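Local coordinates for protein probable LacI-family transcriptional regulator (Corynebacterium glutamicum ATCC 13032, PDB 3BIL) that probably acts as a DNA-binding transcriptional regulator of the LacI family, with a core domain resembling periplasmic binding proteins, at residues S272-D277 / E331-S336; A174-L179 / T244-D249; N183-G188 / G216-F221; T290-N295 / I323-I328; E232-L237 / I254-A259. All blocks are in the same frame, centred on the assembly; numbering follows the deposited sequence.

Interaction 1: residues S272-D277 / E331-S336; sequences SVIGFD and ESIINS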
# COMPACT_ATOMS: atom_id res chain seq x y z
N SER A 272 -21.59 0.96 -13.18
CA SER A 272 -20.29 0.74 -13.80
C SER A 272 -19.19 1.48 -13.06
O SER A 272 -19.42 2.59 -12.63
CB SER A 272 -20.29 1.19 -15.28
OG SER A 272 -21.25 0.45 -16.03
N VAL A 273 -17.98 0.90 -12.97
CA VAL A 273 -16.85 1.61 -12.37
C VAL A 273 -15.65 1.63 -13.33
O VAL A 273 -15.36 0.63 -13.98
CB VAL A 273 -16.44 1.01 -10.99
CG1 VAL A 273 -15.22 1.74 -10.39
CG2 VAL A 273 -17.58 1.15 -10.03
N ILE A 274 -14.99 2.78 -13.40
CA ILE A 274 -13.66 2.87 -13.94
C ILE A 274 -12.73 3.33 -12.83
O ILE A 274 -12.97 4.39 -12.25
CB ILE A 274 -13.54 3.89 -15.10
CG1 ILE A 274 -14.61 3.64 -16.18
CG2 ILE A 274 -12.12 3.84 -15.69
CD1 ILE A 274 -14.40 2.41 -17.05
N GLY A 275 -11.67 2.55 -12.56
CA GLY A 275 -10.76 2.85 -11.47
C GLY A 275 -9.50 3.44 -11.99
O GLY A 275 -9.27 3.43 -13.17
N PHE A 276 -8.66 3.95 -11.10
CA PHE A 276 -7.38 4.48 -11.53
C PHE A 276 -6.26 3.78 -10.76
O PHE A 276 -6.37 3.63 -9.54
CB PHE A 276 -7.32 5.99 -11.33
CG PHE A 276 -6.75 6.76 -12.54
CD1 PHE A 276 -7.60 7.29 -13.51
CD2 PHE A 276 -5.37 6.94 -12.68
CE1 PHE A 276 -7.10 8.00 -14.61
CE2 PHE A 276 -4.85 7.63 -13.79
CZ PHE A 276 -5.71 8.16 -14.76
N ASP A 277 -5.22 3.35 -11.49
CA ASP A 277 -4.09 2.53 -10.98
C ASP A 277 -4.34 1.05 -10.67
O ASP A 277 -5.47 0.58 -10.59
CB ASP A 277 -3.33 3.22 -9.85
CG ASP A 277 -3.02 4.66 -10.18
OD1 ASP A 277 -2.14 4.91 -11.05
OD2 ASP A 277 -3.69 5.53 -9.59
N GLU A 331 -14.05 -6.36 -16.02
CA GLU A 331 -15.50 -6.60 -16.08
C GLU A 331 -16.47 -5.66 -15.30
O GLU A 331 -17.55 -6.09 -14.90
CB GLU A 331 -15.80 -8.06 -15.74
CG GLU A 331 -15.87 -8.97 -16.98
CD GLU A 331 -14.61 -9.83 -17.19
OE1 GLU A 331 -14.20 -10.01 -18.37
OE2 GLU A 331 -14.04 -10.33 -16.17
N SER A 332 -16.11 -4.39 -15.13
CA SER A 332 -16.92 -3.48 -14.32
C SER A 332 -17.81 -2.46 -15.10
O SER A 332 -18.26 -1.46 -14.54
CB SER A 332 -16.03 -2.76 -13.31
OG SER A 332 -14.89 -2.17 -13.91
N ILE A 333 -18.06 -2.74 -16.38
CA ILE A 333 -18.93 -1.93 -17.23
C ILE A 333 -20.13 -2.77 -17.65
O ILE A 333 -19.96 -3.79 -18.31
CB ILE A 333 -18.21 -1.52 -18.53
CG1 ILE A 333 -16.84 -0.87 -18.28
CG2 ILE A 333 -19.12 -0.65 -19.39
CD1 ILE A 333 -16.85 0.32 -17.39
N ILE A 334 -21.33 -2.33 -17.29
CA ILE A 334 -22.58 -2.91 -17.79
C ILE A 334 -22.79 -2.62 -19.27
O ILE A 334 -22.43 -1.55 -19.75
CB ILE A 334 -23.81 -2.32 -17.07
CG1 ILE A 334 -23.73 -2.57 -15.57
CG2 ILE A 334 -25.09 -2.94 -17.56
CD1 ILE A 334 -23.21 -1.43 -14.82
N ASN A 335 -23.37 -3.57 -20.00
CA ASN A 335 -23.97 -3.24 -21.28
C ASN A 335 -25.49 -2.97 -21.21
O ASN A 335 -26.29 -3.89 -20.96
CB ASN A 335 -23.65 -4.26 -22.36
CG ASN A 335 -23.83 -3.68 -23.74
OD1 ASN A 335 -24.33 -4.33 -24.66
ND2 ASN A 335 -23.47 -2.41 -23.88
N SER A 336 -25.88 -1.71 -21.46
CA SER A 336 -27.29 -1.27 -21.50
C SER A 336 -27.94 -1.26 -22.90
O SER A 336 -27.37 -0.76 -23.87
CB SER A 336 -27.43 0.10 -20.85
OG SER A 336 -27.10 -0.00 -19.48
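Ser332 binds both backbone polar atoms of Val273. Its carbonyl O receives Val273 N at 2.8 Å, with the donor tilted about 21° from the carbonyl plane, and its hydroxyl OG donates to Val273 O, also at 2.8 Å. OG can turn to that carbonyl because it sits between its own backbone N and carbonyl carbon (chi1 51°), folded over the main chain. One residue back on the strand and two further along the tail, a side chain accepts instead: Ile334 N donates to Ser272 OG over 3.1 Å, 156° at the hydrogen. Nearby, the side chains of Ile274 and Ile333 cross obliquely, their CD1 methyls modelled doubtfully close, on the side where Leu179 of helix 169-181 touches both.

A second shell fixes the gripping group. Ser332 OG also takes a hydrogen bond from Thr290 N, so this buried hydroxyl joins segment 331-336 to the chain leading into strand 291-293, while Ser272 and Ile274 pair through their backbones with strand 244-247. The irregular C-terminal tail is sewn to the start of strand 272-276, a central strand of the C-terminal alpha/beta subdomain in the periplasmic-binding-protein-like fold of LacI-family regulators.

Interaction 2: residues A174-L179 / T244-D249; sequences AAVELL and TLFAGD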
# COMPACT_ATOMS: atom_id res chain seq x y z
N ALA A 174 -9.94 6.27 -24.04
CA ALA A 174 -10.50 4.93 -24.26
C ALA A 174 -11.54 4.51 -23.27
O ALA A 174 -12.55 3.84 -23.63
CB ALA A 174 -9.42 3.90 -24.34
N ALA A 175 -11.34 4.88 -22.01
CA ALA A 175 -12.39 4.62 -21.03
C ALA A 175 -13.67 5.36 -21.40
O ALA A 175 -14.74 4.75 -21.37
CB ALA A 175 -11.96 4.98 -19.65
N VAL A 176 -13.58 6.65 -21.78
CA VAL A 176 -14.82 7.38 -22.19
C VAL A 176 -15.49 6.73 -23.40
O VAL A 176 -16.71 6.45 -23.35
CB VAL A 176 -14.59 8.89 -22.41
CG1 VAL A 176 -15.79 9.54 -23.07
CG2 VAL A 176 -14.28 9.60 -21.06
N GLU A 177 -14.70 6.45 -24.44
CA GLU A 177 -15.16 5.73 -25.64
C GLU A 177 -15.95 4.49 -25.28
O GLU A 177 -17.07 4.33 -25.72
CB GLU A 177 -14.00 5.39 -26.60
CG GLU A 177 -13.93 6.28 -27.85
CD GLU A 177 -15.26 6.31 -28.65
OE1 GLU A 177 -15.70 5.24 -29.16
OE2 GLU A 177 -15.88 7.41 -28.76
N LEU A 178 -15.35 3.66 -24.42
CA LEU A 178 -15.97 2.44 -23.93
C LEU A 178 -17.25 2.68 -23.15
O LEU A 178 -18.21 1.92 -23.32
CB LEU A 178 -14.96 1.67 -23.06
CG LEU A 178 -15.27 0.24 -22.62
CD1 LEU A 178 -15.50 -0.67 -23.80
CD2 LEU A 178 -14.15 -0.31 -21.77
N LEU A 179 -17.28 3.72 -22.30
CA LEU A 179 -18.54 4.05 -21.61
C LEU A 179 -19.61 4.42 -22.63
O LEU A 179 -20.77 3.98 -22.53
CB LEU A 179 -18.39 5.13 -20.50
CG LEU A 179 -17.46 4.65 -19.36
CD1 LEU A 179 -16.85 5.74 -18.49
CD2 LEU A 179 -18.07 3.50 -18.55
N THR A 244 -22.28 5.49 -13.81
CA THR A 244 -20.89 5.09 -13.88
C THR A 244 -20.08 5.98 -12.95
O THR A 244 -20.29 7.20 -12.88
CB THR A 244 -20.33 5.15 -15.34
OG1 THR A 244 -20.85 4.05 -16.10
CG2 THR A 244 -18.78 5.03 -15.38
N LEU A 245 -19.15 5.38 -12.21
CA LEU A 245 -18.30 6.18 -11.37
C LEU A 245 -16.89 6.02 -11.91
O LEU A 245 -16.41 4.91 -12.13
CB LEU A 245 -18.46 5.79 -9.90
CG LEU A 245 -19.89 6.02 -9.35
CD1 LEU A 245 -20.19 5.31 -7.98
CD2 LEU A 245 -20.22 7.53 -9.27
N PHE A 246 -16.23 7.14 -12.15
CA PHE A 246 -15.01 7.13 -12.89
C PHE A 246 -14.07 7.92 -11.98
O PHE A 246 -14.09 9.13 -11.91
CB PHE A 246 -15.26 7.72 -14.31
CG PHE A 246 -14.05 7.74 -15.25
CD1 PHE A 246 -14.24 7.62 -16.62
CD2 PHE A 246 -12.77 7.95 -14.79
CE1 PHE A 246 -13.21 7.68 -17.49
CE2 PHE A 246 -11.73 8.03 -15.65
CZ PHE A 246 -11.93 7.89 -17.00
N ALA A 247 -13.26 7.20 -11.23
CA ALA A 247 -12.38 7.84 -10.28
C ALA A 247 -11.19 8.30 -11.02
O ALA A 247 -10.82 7.69 -12.01
CB ALA A 247 -11.95 6.82 -9.28
N GLY A 248 -10.53 9.33 -10.53
CA GLY A 248 -9.32 9.83 -11.18
C GLY A 248 -8.08 9.62 -10.35
O GLY A 248 -7.05 10.17 -10.70
N ASP A 249 -8.20 8.83 -9.26
CA ASP A 249 -7.07 8.48 -8.35
C ASP A 249 -7.16 7.10 -7.74
O ASP A 249 -8.25 6.55 -7.63
CB ASP A 249 -6.99 9.47 -7.18
CG ASP A 249 -6.10 10.62 -7.48
OD1 ASP A 249 -5.32 10.46 -8.44
OD2 ASP A 249 -6.16 11.68 -6.81
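Ala175, Val176 and Leu179 on one face of helix 169-181 cover Thr244 and Phe246 of strand 244-247, a helix-on-sheet layer of the alpha/beta fold shared with periplasmic binding proteins. The helix and strand segments run antiparallel (179° between their directions), with axes 11.4 Å apart, and no hydrogen bond crosses between them; the contact is made almost wholly by apolar side-chain atoms.

The aromatic contacts all converge on the Phe246 ring. CG lies anti to the backbone N (chi1 -178°), which carries the ring off the sheet and up to the helix. Leu179 CD1 meets the ring at its edge, close to the ring plane, 3.7 Å from Phe246 CD1. Ala175 CB approaches obliquely, 3.7 Å from Phe246 CE1, and Val176 CG2 touches the same corner more distantly. Tyr189 packs edge-to-face with this ring, and Ile274 and Ile187 of the flanking strands close in as well, so the phenyl group is buried among aliphatic and aromatic neighbours.

The purely aliphatic contact lies one turn further along the helix. Leu179 and Thr244 reach toward each other tip to tip, both leucine methyls bearing on the threonine methyl, with CD2 of Leu179 3.6 Å from CG2 of Thr244. The polar branch of Thr244 is served elsewhere: its OG1 is hydrogen-bonded to the carbonyl O of Ala184.

Interaction 3: residues N183-G188 / G216-F221; sequences NALPIG and GEQLVF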
# COMPACT_ATOMS: atom_id res chain seq x y z
N ASN A 183 -23.47 2.61 -23.68
CA ASN A 183 -24.52 3.49 -23.12
C ASN A 183 -24.50 3.51 -21.57
O ASN A 183 -25.54 3.43 -20.93
CB ASN A 183 -25.92 3.12 -23.64
CG ASN A 183 -26.98 4.21 -23.31
OD1 ASN A 183 -26.66 5.41 -23.31
ND2 ASN A 183 -28.22 3.79 -23.02
N ALA A 184 -23.32 3.60 -20.97
CA ALA A 184 -23.23 3.42 -19.54
C ALA A 184 -23.21 4.83 -18.97
O ALA A 184 -22.29 5.22 -18.25
CB ALA A 184 -21.97 2.63 -19.19
N LEU A 185 -24.23 5.61 -19.33
CA LEU A 185 -24.25 7.01 -19.05
C LEU A 185 -25.41 7.29 -18.14
O LEU A 185 -26.39 6.53 -18.20
CB LEU A 185 -24.47 7.80 -20.34
CG LEU A 185 -23.48 7.77 -21.49
CD1 LEU A 185 -24.02 8.77 -22.58
CD2 LEU A 185 -22.00 8.09 -21.07
N PRO A 186 -25.36 8.42 -17.38
CA PRO A 186 -24.27 9.40 -17.27
C PRO A 186 -23.10 8.98 -16.42
O PRO A 186 -23.24 8.12 -15.53
CB PRO A 186 -24.94 10.65 -16.62
CG PRO A 186 -26.21 10.21 -16.09
CD PRO A 186 -26.55 8.83 -16.62
N ILE A 187 -21.97 9.63 -16.65
CA ILE A 187 -20.77 9.34 -15.95
C ILE A 187 -20.58 10.35 -14.82
O ILE A 187 -20.65 11.56 -15.03
CB ILE A 187 -19.55 9.37 -16.92
CG1 ILE A 187 -19.77 8.43 -18.11
CG2 ILE A 187 -18.20 9.04 -16.16
CD1 ILE A 187 -18.83 8.65 -19.30
N GLY A 188 -20.34 9.84 -13.61
CA GLY A 188 -19.90 10.65 -12.50
C GLY A 188 -18.40 10.55 -12.40
O GLY A 188 -17.87 9.57 -11.91
N GLY A 216 -21.82 14.71 -24.58
CA GLY A 216 -22.27 15.87 -23.85
C GLY A 216 -21.67 15.88 -22.46
O GLY A 216 -21.01 14.90 -22.05
N GLU A 217 -21.89 16.99 -21.76
CA GLU A 217 -21.27 17.27 -20.47
C GLU A 217 -21.72 16.26 -19.42
O GLU A 217 -22.89 15.88 -19.39
CB GLU A 217 -21.55 18.71 -20.03
CG GLU A 217 -20.75 19.74 -20.84
CD GLU A 217 -21.27 21.19 -20.69
OE1 GLU A 217 -20.44 22.10 -20.40
OE2 GLU A 217 -22.50 21.41 -20.87
N GLN A 218 -20.79 15.80 -18.60
CA GLN A 218 -21.15 14.75 -17.61
C GLN A 218 -21.08 15.31 -16.20
O GLN A 218 -20.76 16.49 -16.04
CB GLN A 218 -20.24 13.53 -17.78
CG GLN A 218 -20.31 12.98 -19.16
CD GLN A 218 -21.63 12.35 -19.47
OE1 GLN A 218 -22.19 11.67 -18.63
NE2 GLN A 218 -22.13 12.54 -20.69
N LEU A 219 -21.35 14.51 -15.18
CA LEU A 219 -21.23 15.01 -13.79
C LEU A 219 -19.80 14.96 -13.30
O LEU A 219 -19.12 14.02 -13.58
CB LEU A 219 -22.09 14.18 -12.89
CG LEU A 219 -23.42 14.08 -13.60
CD1 LEU A 219 -24.30 13.09 -12.92
CD2 LEU A 219 -24.06 15.47 -13.63
N VAL A 220 -19.35 15.99 -12.59
CA VAL A 220 -17.98 16.07 -12.11
C VAL A 220 -17.99 16.42 -10.64
O VAL A 220 -18.60 17.42 -10.25
CB VAL A 220 -17.24 17.22 -12.78
CG1 VAL A 220 -15.99 17.58 -11.96
CG2 VAL A 220 -16.85 16.89 -14.22
N PHE A 221 -17.32 15.63 -9.82
CA PHE A 221 -17.09 16.02 -8.43
C PHE A 221 -15.62 16.39 -8.24
O PHE A 221 -14.74 15.64 -8.66
CB PHE A 221 -17.50 14.90 -7.48
CG PHE A 221 -17.43 15.29 -6.02
CD1 PHE A 221 -18.60 15.67 -5.33
CD2 PHE A 221 -16.19 15.30 -5.33
CE1 PHE A 221 -18.54 16.05 -3.93
CE2 PHE A 221 -16.11 15.68 -3.99
CZ PHE A 221 -17.30 16.04 -3.28
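Folded at chi2 (-69°), with CG anti to the carbonyl carbon (chi1 -57°), the side chain of Gln218 curls back and presents its amide to the strand beside it. There OE1 accepts Ile187 N at 2.9 Å, an almost straight bond with 172° at the hydrogen. The other end of the same amide is tied down within its own segment: Gln218 NE2 donates to Gly216 O at 2.9 Å, approaching from above the carbonyl plane. Two bonds with opposite polarity fix the rotation of the amide and decide which end is oxygen. OE1 also lies 3.4 Å from Pro186 CA; the peptide bond before this proline is cis.

The backbones themselves meet just past this clamp. Leu219 N gives a weak hydrogen bond to Ile187 O over 3.0 Å, and Gly188 forms a parallel bridge with Leu219, their CA atoms 4.7 Å apart. Gln218 therefore takes the place of a main-chain acceptor just ahead of the regular pairing. Phe206 of helix 197-212 touches both Ile187 and Gln218. That helix connects the two strands, and the whole is a beta-alpha-beta crossover that places strand 219-221 at the outer edge of this chain's sheet.

Interaction 4: residues T290-N295 / I323-I328; sequences TVIDQN and IPTALI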
# COMPACT_ATOMS: atom_id res chain seq x y z
N THR A 290 -12.30 -2.61 -14.49
CA THR A 290 -11.66 -1.89 -15.54
C THR A 290 -10.90 -0.69 -14.90
O THR A 290 -11.46 0.06 -14.14
CB THR A 290 -12.70 -1.48 -16.56
OG1 THR A 290 -13.36 -2.66 -17.07
CG2 THR A 290 -12.05 -0.73 -17.73
N VAL A 291 -9.64 -0.52 -15.22
CA VAL A 291 -8.86 0.56 -14.64
C VAL A 291 -7.92 1.14 -15.69
O VAL A 291 -7.65 0.53 -16.73
CB VAL A 291 -7.95 0.09 -13.45
CG1 VAL A 291 -8.79 -0.31 -12.16
CG2 VAL A 291 -6.99 -1.04 -13.86
N ILE A 292 -7.42 2.33 -15.38
CA ILE A 292 -6.45 3.00 -16.18
C ILE A 292 -5.09 2.78 -15.56
O ILE A 292 -4.84 3.14 -14.43
CB ILE A 292 -6.83 4.49 -16.36
CG1 ILE A 292 -8.08 4.57 -17.26
CG2 ILE A 292 -5.67 5.27 -16.98
CD1 ILE A 292 -8.63 5.98 -17.39
N ASP A 293 -4.23 2.11 -16.30
CA ASP A 293 -2.91 1.82 -15.80
C ASP A 293 -1.96 2.93 -16.25
O ASP A 293 -2.03 3.40 -17.37
CB ASP A 293 -2.47 0.42 -16.27
CG ASP A 293 -0.97 0.14 -16.06
OD1 ASP A 293 -0.29 0.85 -15.32
OD2 ASP A 293 -0.45 -0.81 -16.65
N GLN A 294 -1.08 3.34 -15.37
CA GLN A 294 -0.14 4.38 -15.66
C GLN A 294 1.25 3.88 -15.85
O GLN A 294 2.17 4.68 -16.09
CB GLN A 294 -0.07 5.29 -14.48
CG GLN A 294 -0.98 6.43 -14.58
CD GLN A 294 -0.80 7.25 -13.39
OE1 GLN A 294 -0.01 8.19 -13.40
NE2 GLN A 294 -1.46 6.85 -12.31
N ASN A 295 1.43 2.58 -15.69
CA ASN A 295 2.69 1.95 -15.95
C ASN A 295 3.83 2.51 -15.09
O ASN A 295 4.83 3.01 -15.61
CB ASN A 295 3.02 2.05 -17.45
CG ASN A 295 3.70 0.81 -17.95
OD1 ASN A 295 4.90 0.60 -17.73
ND2 ASN A 295 2.91 -0.07 -18.58
N ILE A 323 5.12 9.02 -20.49
CA ILE A 323 4.82 7.63 -20.72
C ILE A 323 3.34 7.67 -20.98
O ILE A 323 2.65 8.35 -20.26
CB ILE A 323 5.03 6.85 -19.42
CG1 ILE A 323 6.47 7.04 -18.93
CG2 ILE A 323 4.63 5.42 -19.58
CD1 ILE A 323 7.52 6.57 -19.88
N PRO A 324 2.83 6.94 -22.00
CA PRO A 324 1.38 7.01 -22.15
C PRO A 324 0.71 6.12 -21.10
O PRO A 324 1.37 5.37 -20.35
CB PRO A 324 1.17 6.42 -23.54
CG PRO A 324 2.18 5.37 -23.61
CD PRO A 324 3.43 6.00 -22.96
N THR A 325 -0.62 6.20 -21.08
CA THR A 325 -1.44 5.58 -20.09
C THR A 325 -2.32 4.57 -20.83
O THR A 325 -2.55 4.75 -22.03
CB THR A 325 -2.24 6.68 -19.44
OG1 THR A 325 -2.12 6.59 -18.02
CG2 THR A 325 -3.69 6.67 -19.87
N ALA A 326 -2.77 3.50 -20.17
CA ALA A 326 -3.51 2.48 -20.91
C ALA A 326 -4.74 1.97 -20.18
O ALA A 326 -4.77 1.97 -18.96
CB ALA A 326 -2.58 1.33 -21.31
N LEU A 327 -5.77 1.57 -20.92
CA LEU A 327 -6.97 0.96 -20.34
C LEU A 327 -6.89 -0.60 -20.29
O LEU A 327 -6.86 -1.25 -21.33
CB LEU A 327 -8.20 1.38 -21.15
CG LEU A 327 -9.55 0.92 -20.61
CD1 LEU A 327 -9.93 1.74 -19.38
CD2 LEU A 327 -10.61 1.14 -21.68
N ILE A 328 -6.88 -1.17 -19.08
CA ILE A 328 -7.00 -2.58 -18.84
C ILE A 328 -8.50 -2.92 -18.78
O ILE A 328 -9.18 -2.60 -17.80
CB ILE A 328 -6.28 -2.97 -17.51
CG1 ILE A 328 -4.93 -2.28 -17.34
CG2 ILE A 328 -6.12 -4.48 -17.36
CD1 ILE A 328 -3.93 -2.44 -18.47
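Asp293 O is held by two donors from the neighbouring strand. Ala326 N comes in the carbonyl plane at 2.9 Å, nearly straight with 170° at the hydrogen, whereas Thr325 OG1 donates more loosely at 3.3 Å from above that plane. This pairing makes strands 291-293 and 322-328 antiparallel neighbours within an otherwise parallel sheet of the periplasmic-binding-protein type.

Asp293 and Ala326 are a hydrogen-bonded pair, and the return bond from Asp293 N to Ala326 O is short at 2.7 Å. Ile292 and Leu327 follow as a non-hydrogen-bonded pair, then Val291 and Ile328 as another hydrogen-bonded one. In the last, Ile328 N reaches Val291 O at 3.0 Å, while the bond from Val291 N back to Ile328 O is weak.

Side chains sort by face. Ile292 and Leu327 turn toward helix 169-181, where Ile172 and Leu178 meet them. Leu327 CG is anti to the backbone N (chi1 -175°), and its CD1 also packs 3.6 Å from the Thr290 methyl CG2. Thr325, at the break in its strand, sets its methyl against Ile292 CG2. On the other face Ile328 meets Val291 across the pair and also reaches diagonally: its CG1 lies 3.8 Å from Asp293 CB.

Interaction 5: residues E232-L237 / I254-A259; sequences EGATKL and IGVIEA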
# COMPACT_ATOMS: atom_id res chain seq x y z
N GLU A 232 -17.77 10.42 -0.14
CA GLU A 232 -18.83 11.44 -0.05
C GLU A 232 -19.11 11.87 -1.49
O GLU A 232 -20.24 11.79 -1.99
CB GLU A 232 -18.35 12.62 0.81
CG GLU A 232 -19.32 13.10 1.92
CD GLU A 232 -19.81 11.98 2.87
OE1 GLU A 232 -20.91 11.43 2.64
OE2 GLU A 232 -19.11 11.66 3.85
N GLY A 233 -18.06 12.21 -2.21
CA GLY A 233 -18.21 12.48 -3.63
C GLY A 233 -19.01 11.43 -4.41
O GLY A 233 -19.98 11.75 -5.09
N ALA A 234 -18.62 10.17 -4.31
CA ALA A 234 -19.24 9.16 -5.13
C ALA A 234 -20.67 8.95 -4.73
O ALA A 234 -21.52 8.67 -5.56
CB ALA A 234 -18.48 7.88 -5.03
N THR A 235 -20.96 9.07 -3.44
CA THR A 235 -22.34 8.89 -2.96
C THR A 235 -23.20 10.03 -3.51
O THR A 235 -24.36 9.83 -3.82
CB THR A 235 -22.37 8.84 -1.41
OG1 THR A 235 -21.45 7.83 -0.98
CG2 THR A 235 -23.80 8.58 -0.83
N LYS A 236 -22.63 11.22 -3.67
CA LYS A 236 -23.41 12.34 -4.22
C LYS A 236 -23.68 12.25 -5.71
O LYS A 236 -24.79 12.57 -6.15
CB LYS A 236 -22.84 13.69 -3.79
CG LYS A 236 -23.37 13.96 -2.42
CD LYS A 236 -22.36 14.61 -1.51
CE LYS A 236 -22.94 14.56 -0.09
NZ LYS A 236 -22.74 15.83 0.64
N LEU A 237 -22.69 11.75 -6.47
CA LEU A 237 -22.86 11.42 -7.91
C LEU A 237 -23.99 10.40 -8.19
O LEU A 237 -24.81 10.57 -9.13
CB LEU A 237 -21.53 10.97 -8.50
CG LEU A 237 -20.56 12.15 -8.54
CD1 LEU A 237 -19.08 11.75 -8.61
CD2 LEU A 237 -21.01 13.15 -9.65
N ILE A 254 -10.86 3.84 -4.21
CA ILE A 254 -11.35 3.30 -2.94
C ILE A 254 -12.71 3.87 -2.50
O ILE A 254 -13.63 3.08 -2.23
CB ILE A 254 -10.31 3.31 -1.78
CG1 ILE A 254 -9.11 2.49 -2.18
CG2 ILE A 254 -10.89 2.62 -0.54
CD1 ILE A 254 -7.79 2.95 -1.53
N GLY A 255 -12.85 5.20 -2.47
CA GLY A 255 -14.13 5.91 -2.14
C GLY A 255 -15.28 5.45 -3.03
O GLY A 255 -16.44 5.26 -2.58
N VAL A 256 -14.98 5.21 -4.30
CA VAL A 256 -15.99 4.64 -5.21
C VAL A 256 -16.44 3.24 -4.81
O VAL A 256 -17.66 2.94 -4.85
CB VAL A 256 -15.50 4.63 -6.70
CG1 VAL A 256 -16.40 3.77 -7.54
CG2 VAL A 256 -15.44 6.04 -7.22
N ILE A 257 -15.47 2.37 -4.44
CA ILE A 257 -15.80 1.01 -3.94
C ILE A 257 -16.59 1.11 -2.64
O ILE A 257 -17.69 0.52 -2.49
CB ILE A 257 -14.54 0.10 -3.78
CG1 ILE A 257 -13.92 -0.20 -5.15
CG2 ILE A 257 -14.93 -1.21 -3.16
CD1 ILE A 257 -12.43 -0.66 -5.13
N GLU A 258 -16.07 1.88 -1.69
CA GLU A 258 -16.77 2.04 -0.44
C GLU A 258 -18.21 2.52 -0.68
O GLU A 258 -19.17 1.94 -0.11
CB GLU A 258 -16.01 2.96 0.48
CG GLU A 258 -16.70 3.18 1.83
CD GLU A 258 -15.88 4.03 2.79
OE1 GLU A 258 -16.20 3.98 4.01
OE2 GLU A 258 -14.89 4.72 2.33
N ALA A 259 -18.36 3.55 -1.52
CA ALA A 259 -19.68 4.05 -1.96
C ALA A 259 -20.63 3.02 -2.58
O ALA A 259 -21.83 3.04 -2.27
CB ALA A 259 -19.52 5.21 -2.88
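Ala234 and Ala259 meet methyl to methyl, with their CB atoms 3.6 Å apart, at the tight centre of the crossing between helices 227-239 and 250-262. The two segments are inclined at -54° and their axes come within 8.2 Å, a close approach made possible by the small residues at the crossing. Ala234 CB also settles onto the backbone of the other helix, 4.1 Å from Val256 CA and equally near Gly255 O. Val256 itself points its CB away from the contact, and its CG2 stays at the margin, 4.2 Å from Ala234 CB.

Toward the rim the packing thins out. Thr235 contributes its OG1, 3.8 Å from the Ala259 CB, as a van der Waals neighbour; the hydroxyl's hydrogen bond is to Phe231 O, one turn earlier in its own helix. Glu232 and Lys236 lie on the exposed side of helix 227-239. Glu258 flanks the contact and engages Lys262 in a salt bridge and Gln227 in a hydrogen bond.

On the sheet side both helices rest on strand 244-247, with Leu237 and Val256 against its Leu245. Beyond helix 250-262 lies the second subunit, whose Leu281 and Leu284 pack against Ile257 and Ile254. The pair is thus a helical layer of the C-terminal alpha/beta subdomain, with one helix at the dimer interface, as in LacI-family repressors.

Four contacts involve strands of one sheet; interaction 5 joins two helices that cover it, and interaction 1 adds the irregular tail. Interactions 1 and 2 are buried and share the pairing of strands 272-276 and 244-247, yet interaction 1 is mostly polar and interaction 2 apolar. Interaction 5 is likewise buried and apolar, but on the other side of strand 244-247: Leu245 turns to its helices while Thr244 and Phe246 face interaction 2. Interactions 3 and 4 are partly buried strand pairings, parallel at the sheet's edge and antiparallel nearer the chain's centre; their centres are about 20 Å apart. Gly275 N to Thr290 O links interactions 1 and 4, and Ile187 packing on Leu179 links 2 and 3.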